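Local coordinates for protein naphthalene dioxygenase small subunit (Rhodococcus sp., PDB 2B1X) that forms the small (beta) subunit of naphthalene 1,2-dioxygenase, a Rieske non-heme iron oxygenase, and probably serves as structural partner to the iron-bearing large subunits, at residues T39-Y44 with V141-G146; P47-R52 with V57-E62; M64-D69 with T161-H166. All blocks are in the same frame, centred on the assembly; numbering follows the deposited sequence.

Interaction 1: T39-Y44 with V141-G146; sequences TEDLSY and VLRRAG
Arg143, near the end of strand 132-145, reaches over to Asp41 in the tight turn that leads into strand 42-49. CB points at the turn, and the methylene chain carries the group across strand 148-158, which lies between strands 42-49 and 132-145 in the sheet. On the way it packs against Ala152 of that strand, a residue that Thr39 also touches. Bends at chi2 and at chi3 (-81°) then present the guanidinium edge-on to the Asp41 carboxylate. The two side chains come from opposite directions, and their flat groups are nearly coplanar, 24° apart. Arg143 NH1 meets Asp41 OD2 in a weak hydrogen bond of 3.4 Å, and it has a second carboxylate in Glu112 of strand 112-124. NH2 faces Asp41 OD1 in the salt bridge; the modelled distance there is doubtful, because OD1 sits too close to a neighbouring atom. Arg143 NH2 also donates to water 1, 3.0 Å away. That water lies at the edge of the guanidinium, in its plane, and donates in turn to Glu40 OE1 at 2.7 Å, while Thr39 OG1 stands 2.9 Å from the same water. Glu40 OE1 itself stays 4.3 Å from Arg143 NH2, so the water mediates between these opposite charges. Leu42 N donates to Thr39 O at 3.1 Å, closing the type I beta turn. The carboxylates of Asp41, Glu112 and, through the water, Glu40 probably offset the arginine's charge, tying the turn to a strand two places away in the sheet.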
loop_
_atom_site.group_PDB
_atom_site.type_symbol
_atom_site.label_atom_id
_atom_site.label_comp_id
_atom_site.label_asym_id
_atom_site.label_seq_id
_atom_site.Cartn_x
_atom_site.Cartn_y
_atom_site.Cartn_z
ATOM N N THR B 39 26.796 6.648 26.711
ATOM C CA THR B 39 27.543 7.447 27.615
ATOM C C THR B 39 26.646 7.892 28.778
ATOM O O THR B 39 25.406 7.881 28.692
ATOM C CB THR B 39 28.089 8.606 26.762
ATOM O OG1 THR B 39 29.459 8.849 27.094
ATOM C CG2 THR B 39 27.321 9.893 26.994
ATOM N N GLU B 40 27.296 8.259 29.873
ATOM C CA GLU B 40 26.629 8.702 31.093
ATOM C C GLU B 40 25.816 10.019 30.893
ATOM O O GLU B 40 24.789 10.229 31.535
ATOM C CB GLU B 40 27.690 8.839 32.196
ATOM C CG GLU B 40 28.801 7.740 32.207
ATOM C CD GLU B 40 29.842 7.742 31.024
ATOM O OE1 GLU B 40 30.141 8.786 30.399
ATOM O OE2 GLU B 40 30.410 6.663 30.707
ATOM N N ASP B 41 26.286 10.890 29.994
ATOM C CA ASP B 41 25.575 12.119 29.638
ATOM C C ASP B 41 24.801 11.985 28.301
ATOM O O ASP B 41 24.558 12.986 27.613
ATOM C CB ASP B 41 26.531 13.330 29.615
ATOM C CG ASP B 41 27.671 13.186 28.588
ATOM O OD1 ASP B 41 28.158 12.065 28.342
ATOM O OD2 ASP B 41 28.149 14.161 27.957
ATOM N N LEU B 42 24.401 10.755 27.958
ATOM C CA LEU B 42 23.626 10.501 26.722
ATOM C C LEU B 42 22.491 11.493 26.540
ATOM O O LEU B 42 21.751 11.797 27.492
ATOM C CB LEU B 42 23.065 9.066 26.674
ATOM C CG LEU B 42 22.069 8.748 25.530
ATOM C CD1 LEU B 42 22.804 8.520 24.207
ATOM C CD2 LEU B 42 21.183 7.536 25.840
ATOM N N SER B 43 22.375 11.996 25.314
ATOM C CA SER B 43 21.165 12.653 24.823
ATOM C C SER B 43 20.692 11.972 23.536
ATOM O O SER B 43 21.427 11.920 22.533
ATOM C CB SER B 43 21.418 14.145 24.568
ATOM O OG SER B 43 20.293 14.707 23.924
ATOM N N TYR B 44 19.483 11.410 23.578
ATOM C CA TYR B 44 18.922 10.690 22.456
ATOM C C TYR B 44 17.608 11.355 22.107
ATOM O O TYR B 44 16.660 11.264 22.886
ATOM C CB TYR B 44 18.707 9.198 22.798
ATOM C CG TYR B 44 18.282 8.334 21.622
ATOM C CD1 TYR B 44 19.190 7.478 20.993
ATOM C CD2 TYR B 44 16.979 8.365 21.143
ATOM C CE1 TYR B 44 18.811 6.687 19.927
ATOM C CE2 TYR B 44 16.589 7.592 20.058
ATOM C CZ TYR B 44 17.512 6.755 19.452
ATOM O OH TYR B 44 17.117 5.987 18.378
ATOM N N VAL B 141 27.186 12.076 18.163
ATOM C CA VAL B 141 28.503 12.382 18.721
ATOM C C VAL B 141 28.998 11.089 19.353
ATOM O O VAL B 141 28.364 10.543 20.254
ATOM C CB VAL B 141 28.450 13.553 19.728
ATOM C CG1 VAL B 141 29.851 13.839 20.360
ATOM C CG2 VAL B 141 27.905 14.787 19.025
ATOM N N LEU B 142 30.108 10.590 18.828
ATOM C CA LEU B 142 30.797 9.432 19.396
ATOM C C LEU B 142 32.051 9.879 20.150
ATOM O O LEU B 142 32.749 10.796 19.709
ATOM C CB LEU B 142 31.183 8.463 18.283
ATOM C CG LEU B 142 30.275 7.277 17.954
ATOM C CD1 LEU B 142 28.786 7.465 18.312
ATOM C CD2 LEU B 142 30.470 6.877 16.505
ATOM N N ARG B 143 32.332 9.219 21.273
ATOM C CA ARG B 143 33.484 9.517 22.111
ATOM C C ARG B 143 34.361 8.285 22.220
ATOM O O ARG B 143 33.851 7.199 22.475
ATOM C CB ARG B 143 33.032 9.905 23.515
ATOM C CG ARG B 143 32.563 11.332 23.636
ATOM C CD ARG B 143 33.067 12.041 24.879
ATOM N NE ARG B 143 32.259 11.689 26.031
ATOM C CZ ARG B 143 31.210 12.371 26.481
ATOM N NH1 ARG B 143 30.813 13.487 25.894
ATOM N NH2 ARG B 143 30.564 11.925 27.550
ATOM N N ARG B 144 35.675 8.452 22.044
ATOM C CA ARG B 144 36.627 7.362 22.276
ATOM C C ARG B 144 36.533 6.879 23.711
ATOM O O ARG B 144 36.378 7.675 24.624
ATOM C CB ARG B 144 38.066 7.797 21.983
ATOM C CG ARG B 144 38.450 7.733 20.520
ATOM C CD ARG B 144 39.945 7.591 20.288
ATOM N NE ARG B 144 40.365 8.136 18.995
ATOM C CZ ARG B 144 40.376 7.447 17.856
ATOM N NH1 ARG B 144 39.974 6.170 17.832
ATOM N NH2 ARG B 144 40.787 8.043 16.736
ATOM N N ALA B 145 36.587 5.568 23.891
ATOM C CA ALA B 145 36.547 4.954 25.216
ATOM C C ALA B 145 37.303 3.650 25.111
ATOM O O ALA B 145 36.861 2.720 24.436
ATOM C CB ALA B 145 35.108 4.717 25.675
ATOM N N GLY B 146 38.473 3.603 25.746
ATOM C CA GLY B 146 39.384 2.485 25.587
ATOM C C GLY B 146 39.792 2.347 24.138
ATOM O O GLY B 146 40.269 3.306 23.526
HETATM O O HOH W 1 31.940 9.449 28.476
#

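Interaction 2: P47-R52 with V57-E62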
loop_
_atom_site.group_PDB
_atom_site.type_symbol
_atom_site.label_atom_id
_atom_site.label_comp_id
_atom_site.label_asym_id
_atom_site.label_seq_id
_atom_site.Cartn_x
_atom_site.Cartn_y
_atom_site.Cartn_z
ATOM N N PRO B 47 13.112 14.513 16.962
ATOM C CA PRO B 47 12.273 15.707 16.830
ATOM C C PRO B 47 11.012 15.508 16.014
ATOM O O PRO B 47 10.914 14.590 15.192
ATOM C CB PRO B 47 13.187 16.698 16.089
ATOM C CG PRO B 47 14.534 16.174 16.312
ATOM C CD PRO B 47 14.407 14.683 16.279
ATOM N N ILE B 48 10.053 16.402 16.239
ATOM C CA ILE B 48 8.847 16.485 15.430
ATOM C C ILE B 48 9.108 17.471 14.310
ATOM O O ILE B 48 9.763 18.492 14.533
ATOM C CB ILE B 48 7.634 16.957 16.285
ATOM C CG1 ILE B 48 7.430 15.999 17.473
ATOM C CG2 ILE B 48 6.355 17.001 15.411
ATOM C CD1 ILE B 48 6.314 16.456 18.372
ATOM N N ARG B 49 8.601 17.149 13.114
ATOM C CA ARG B 49 8.639 18.053 11.976
ATOM C C ARG B 49 7.210 18.299 11.503
ATOM O O ARG B 49 6.364 17.414 11.622
ATOM C CB ARG B 49 9.408 17.400 10.813
ATOM C CG ARG B 49 10.880 17.219 11.096
ATOM C CD ARG B 49 11.648 16.542 10.002
ATOM N NE ARG B 49 11.869 17.509 8.955
ATOM C CZ ARG B 49 12.480 17.286 7.800
ATOM N NH1 ARG B 49 12.989 16.098 7.528
ATOM N NH2 ARG B 49 12.567 18.281 6.922
ATOM N N VAL B 50 6.977 19.496 10.958
ATOM C CA VAL B 50 5.721 19.866 10.326
ATOM C C VAL B 50 5.997 20.413 8.919
ATOM O O VAL B 50 7.013 21.050 8.701
ATOM C CB VAL B 50 4.908 20.882 11.177
ATOM C CG1 VAL B 50 4.490 20.244 12.564
ATOM C CG2 VAL B 50 5.699 22.181 11.430
ATOM N N THR B 51 5.078 20.169 7.979
ATOM C CA THR B 51 5.194 20.734 6.632
ATOM C C THR B 51 5.158 22.267 6.685
ATOM O O THR B 51 4.258 22.859 7.281
ATOM C CB THR B 51 4.044 20.229 5.724
ATOM O OG1 THR B 51 4.003 18.794 5.728
ATOM C CG2 THR B 51 4.315 20.607 4.243
ATOM N N ARG B 52 6.124 22.911 6.038
ATOM C CA ARG B 52 6.167 24.372 5.968
ATOM C C ARG B 52 6.622 24.838 4.601
ATOM O O ARG B 52 7.309 24.096 3.873
ATOM C CB ARG B 52 7.093 24.932 7.047
ATOM C CG ARG B 52 6.653 24.530 8.431
ATOM C CD ARG B 52 7.001 25.441 9.532
ATOM N NE ARG B 52 6.636 26.833 9.277
ATOM C CZ ARG B 52 7.344 27.844 9.745
ATOM N NH1 ARG B 52 8.428 27.597 10.467
ATOM N NH2 ARG B 52 6.978 29.089 9.497
ATOM N N VAL B 57 12.513 29.115 8.134
ATOM C CA VAL B 57 13.893 28.879 8.568
ATOM C C VAL B 57 14.072 27.426 9.013
ATOM O O VAL B 57 15.098 26.783 8.764
ATOM C CB VAL B 57 14.274 29.855 9.715
ATOM C CG1 VAL B 57 15.551 29.414 10.425
ATOM C CG2 VAL B 57 14.409 31.280 9.181
ATOM N N THR B 58 13.058 26.901 9.673
ATOM C CA THR B 58 13.091 25.500 10.069
ATOM C C THR B 58 11.706 24.896 10.068
ATOM O O THR B 58 10.727 25.620 10.230
ATOM C CB THR B 58 13.755 25.333 11.461
ATOM O OG1 THR B 58 13.918 23.936 11.720
ATOM C CG2 THR B 58 12.842 25.812 12.600
ATOM N N ASP B 59 11.637 23.580 9.874
ATOM C CA ASP B 59 10.391 22.864 10.026
ATOM C C ASP B 59 10.391 21.928 11.240
ATOM O O ASP B 59 9.451 21.137 11.428
ATOM C CB ASP B 59 9.987 22.152 8.719
ATOM C CG ASP B 59 10.940 21.021 8.306
ATOM O OD1 ASP B 59 11.764 20.541 9.106
ATOM O OD2 ASP B 59 10.896 20.513 7.161
ATOM N N VAL B 60 11.435 22.058 12.064
ATOM C CA VAL B 60 11.586 21.257 13.284
ATOM C C VAL B 60 10.906 21.954 14.457
ATOM O O VAL B 60 11.161 23.119 14.714
ATOM C CB VAL B 60 13.075 21.014 13.647
ATOM C CG1 VAL B 60 13.191 20.303 15.024
ATOM C CG2 VAL B 60 13.762 20.157 12.577
ATOM N N VAL B 61 10.050 21.213 15.167
ATOM C CA VAL B 61 9.288 21.739 16.290
ATOM C C VAL B 61 10.181 22.075 17.508
ATOM O O VAL B 61 11.085 21.323 17.886
ATOM C CB VAL B 61 8.133 20.773 16.675
ATOM C CG1 VAL B 61 7.464 21.216 17.967
ATOM C CG2 VAL B 61 7.088 20.695 15.536
ATOM N N GLU B 62 9.933 23.241 18.094
ATOM C CA GLU B 62 10.624 23.659 19.297
ATOM C C GLU B 62 9.805 23.285 20.544
ATOM O O GLU B 62 8.586 23.529 20.599
ATOM C CB GLU B 62 10.940 25.163 19.254
ATOM C CG GLU B 62 11.865 25.530 18.097
ATOM C CD GLU B 62 12.172 27.017 17.991
ATOM O OE1 GLU B 62 11.794 27.791 18.906
ATOM O OE2 GLU B 62 12.796 27.414 16.974
HETATM O O HOH W 2 11.207 18.594 17.814
HETATM O O HOH W 3 9.175 21.750 5.548
#
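Arg49 and Val60 face each other as the antiparallel, non-hydrogen-bonded pair of a short, weakly bonded beta hairpin, which prolongs strand 42-49 beyond the main sheet of this NTF2-like fold. Backbone bonds flank the pair: Val61 N donates to Ile48 O at 2.8 Å, almost straight at 177°, and Val50 N donates to Asp59 O at 3.0 Å. Beside this ladder Arg49 grips Asp59 side-on with two nitrogens. Arg49 NE reaches Asp59 OD1 at 3.0 Å, coming from above the carboxylate plane, and Arg49 NH2 reaches Asp59 OD2 at 2.8 Å on its syn lone pair. The guanidinium and carboxylate planes are turned 50° against each other, so the fork is twisted. Asp59 can offer its carboxylate there because CG sits between its own backbone N and carbonyl carbon (chi1 66°). A leucine in place of Arg49 would probably leave that carboxylate without its charged mate, less firmly fixed in rotation, and take one clamp from the hairpin. Nearer the tip, Arg52 NH1 makes a weak bond to Thr58 O, while Thr58 OG1 accepts from Val60 N in an ST turn. On the side turned from the salt bridge, Ile48 CG2 lies against Val61 CG2 at 3.8 Å, and Val50 CG1 meets the same methyl; Ile48, Val50 and Val61 all pack on the large subunit as well. Pro47 CB touches Val60 CG1 at 3.8 Å. Toward the base, one water closes the ladder, accepting from Ile48 N at 2.9 Å and donating to Val61 O at 2.7 Å.

Interaction 3: M64-D69 with T161-H166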
loop_
_atom_site.group_PDB
_atom_site.type_symbol
_atom_site.label_atom_id
_atom_site.label_comp_id
_atom_site.label_asym_id
_atom_site.label_seq_id
_atom_site.Cartn_x
_atom_site.Cartn_y
_atom_site.Cartn_z
ATOM N N MET B 64 8.935 20.412 21.899
ATOM C CA MET B 64 8.243 19.121 21.880
ATOM C C MET B 64 8.965 18.204 20.929
ATOM O O MET B 64 9.599 18.636 19.962
ATOM C CB MET B 64 6.775 19.277 21.456
ATOM C CG MET B 64 5.876 18.043 21.734
ATOM S SD MET B 64 5.918 17.303 23.417
ATOM C CE MET B 64 5.675 18.774 24.314
ATOM N N THR B 65 8.836 16.924 21.192
ATOM C CA THR B 65 9.717 15.929 20.628
ATOM C C THR B 65 8.903 14.588 20.564
ATOM O O THR B 65 7.901 14.442 21.280
ATOM C CB THR B 65 10.873 15.922 21.650
ATOM O OG1 THR B 65 12.140 16.320 21.054
ATOM C CG2 THR B 65 11.034 14.694 22.335
ATOM N N HIS B 66 9.320 13.646 19.723
ATOM C CA HIS B 66 8.787 12.281 19.753
ATOM C C HIS B 66 9.452 11.441 20.849
ATOM O O HIS B 66 8.852 10.496 21.375
ATOM C CB HIS B 66 9.006 11.579 18.411
ATOM C CG HIS B 66 8.114 12.089 17.328
ATOM N ND1 HIS B 66 6.740 12.068 17.431
ATOM C CD2 HIS B 66 8.396 12.700 16.148
ATOM C CE1 HIS B 66 6.214 12.611 16.340
ATOM N NE2 HIS B 66 7.198 13.004 15.548
ATOM N N MET B 67 10.695 11.789 21.157
ATOM C CA MET B 67 11.519 11.076 22.123
ATOM C C MET B 67 12.664 12.008 22.503
ATOM O O MET B 67 13.240 12.718 21.648
ATOM C CB MET B 67 12.041 9.777 21.484
ATOM C CG MET B 67 12.704 8.788 22.442
ATOM S SD MET B 67 13.375 7.272 21.623
ATOM C CE MET B 67 12.146 6.960 20.450
ATOM N N ASP B 68 12.992 12.021 23.794
ATOM C CA ASP B 68 14.021 12.898 24.307
ATOM C C ASP B 68 14.571 12.193 25.551
ATOM O O ASP B 68 14.126 12.441 26.670
ATOM C CB ASP B 68 13.410 14.274 24.626
ATOM C CG ASP B 68 14.432 15.322 24.965
ATOM O OD1 ASP B 68 15.627 14.986 25.110
ATOM O OD2 ASP B 68 14.105 16.526 25.128
ATOM N N ASP B 69 15.483 11.249 25.317
ATOM C CA ASP B 69 15.990 10.400 26.391
ATOM C C ASP B 69 17.345 10.840 26.922
ATOM O O ASP B 69 18.169 11.389 26.189
ATOM C CB ASP B 69 16.116 8.960 25.920
ATOM C CG ASP B 69 14.816 8.175 26.062
ATOM O OD1 ASP B 69 13.913 8.613 26.813
ATOM O OD2 ASP B 69 14.637 7.106 25.462
ATOM N N THR B 161 6.449 13.798 8.653
ATOM C CA THR B 161 5.882 14.664 9.700
ATOM C C THR B 161 4.940 13.770 10.517
ATOM O O THR B 161 5.217 13.488 11.675
ATOM C CB THR B 161 5.170 15.913 9.071
ATOM O OG1 THR B 161 4.242 15.488 8.064
ATOM C CG2 THR B 161 6.184 16.800 8.277
ATOM N N THR B 162 3.856 13.316 9.917
ATOM C CA THR B 162 3.036 12.217 10.475
ATOM C C THR B 162 3.858 10.917 10.410
ATOM O O THR B 162 4.294 10.531 9.353
ATOM C CB THR B 162 1.732 12.085 9.648
ATOM O OG1 THR B 162 1.008 13.319 9.750
ATOM C CG2 THR B 162 0.749 11.039 10.293
ATOM N N ILE B 163 4.132 10.294 11.553
ATOM C CA ILE B 163 4.978 9.096 11.568
ATOM C C ILE B 163 4.201 7.864 11.081
ATOM O O ILE B 163 3.021 7.626 11.449
ATOM C CB ILE B 163 5.619 8.886 12.987
ATOM C CG1 ILE B 163 6.296 10.161 13.498
ATOM C CG2 ILE B 163 6.533 7.617 13.060
ATOM C CD1 ILE B 163 7.360 10.744 12.515
ATOM N N MET B 164 4.853 7.083 10.224
ATOM C CA MET B 164 4.181 5.961 9.592
ATOM C C MET B 164 4.541 4.585 10.207
ATOM O O MET B 164 4.876 3.624 9.504
ATOM C CB MET B 164 4.359 6.032 8.096
ATOM C CG MET B 164 3.581 7.250 7.547
ATOM S SD MET B 164 3.689 7.425 5.779
ATOM C CE MET B 164 5.188 8.297 5.641
ATOM N N THR B 165 4.425 4.515 11.524
ATOM C CA THR B 165 4.442 3.258 12.269
ATOM C C THR B 165 3.654 3.488 13.545
ATOM O O THR B 165 3.444 4.658 13.944
ATOM C CB THR B 165 5.876 2.734 12.486
ATOM O OG1 THR B 165 5.817 1.402 12.979
ATOM C CG2 THR B 165 6.625 3.552 13.518
ATOM N N HIS B 166 3.176 2.413 14.165
ATOM C CA HIS B 166 2.167 2.537 15.237
ATOM C C HIS B 166 2.754 2.873 16.625
ATOM O O HIS B 166 2.007 3.192 17.544
ATOM C CB HIS B 166 1.296 1.271 15.314
ATOM C CG HIS B 166 2.088 0.034 15.588
ATOM N ND1 HIS B 166 2.749 -0.643 14.588
ATOM C CD2 HIS B 166 2.434 -0.575 16.749
ATOM C CE1 HIS B 166 3.441 -1.642 15.117
ATOM N NE2 HIS B 166 3.233 -1.649 16.424
HETATM O O HOH W 4 7.580 14.392 13.015
#
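His66 NE2 and Thr161 O share water 4, which lies 2.9 Å from each: it sits in the plane of the imidazole at the ring edge and donates a proton to the Thr161 carbonyl. The two protein atoms are themselves 4.4 Å apart, so the water joins the ring to the loop after strand 148-158. The rest of the contact is apolar. Ile163 CG1 lies over one face of the His66 ring in a CH-pi contact, 4.0 Å from the centroid and 29° off the normal. The methylene is displaced toward the far end of the His66 ring, 3.6 Å from NE2 and 3.8 Å from CE1, and Ile163 CD1 follows it at 3.8 Å from NE2. With CG beside its backbone N (chi1 -73°), the ring reaches toward Ile163, the two side chains approaching from opposite directions, so that CG1 comes to lie over its face. The other ring face receives Ile48 of strand 42-49, so the imidazole is held between two isoleucines. Ile163 also packs on Leu134, and the loop is tied to the large subunit: Thr161 OG1 bonds Glu99 there, its strongest polar partner. All three touching residues are buried, so water 4 satisfies a carbonyl well inside the assembly. The chain changes direction at His66, and the backbones of His66 and Met67 both pair with Val46: a classic beta bulge between strand 42-49 and the chain leading into 67-69, the outermost strand of this chain's curved, NTF2-like sheet.

Strand 42-49 joins interactions 1 and 2, at its start and its far end, their centres about 26 Å apart. Interaction 3 sits beside interaction 2, about 12 Å between centres, and about 23 Å from interaction 1. Strand 67-69 pairs with 42-49, Tyr44 O lying 2.7 Å from Asp69 N in a probable hydrogen bond. Loop 161-166 packs on the hairpin, with Thr161 CB 3.2 Å from Arg49 O. Interaction 1 touches no other chain, whereas interactions 2 and 3 both meet the large subunit, where the catalytic iron of this family resides, and another copy of the small subunit; Thr51 and Thr161 both bond Glu99 of the large subunit.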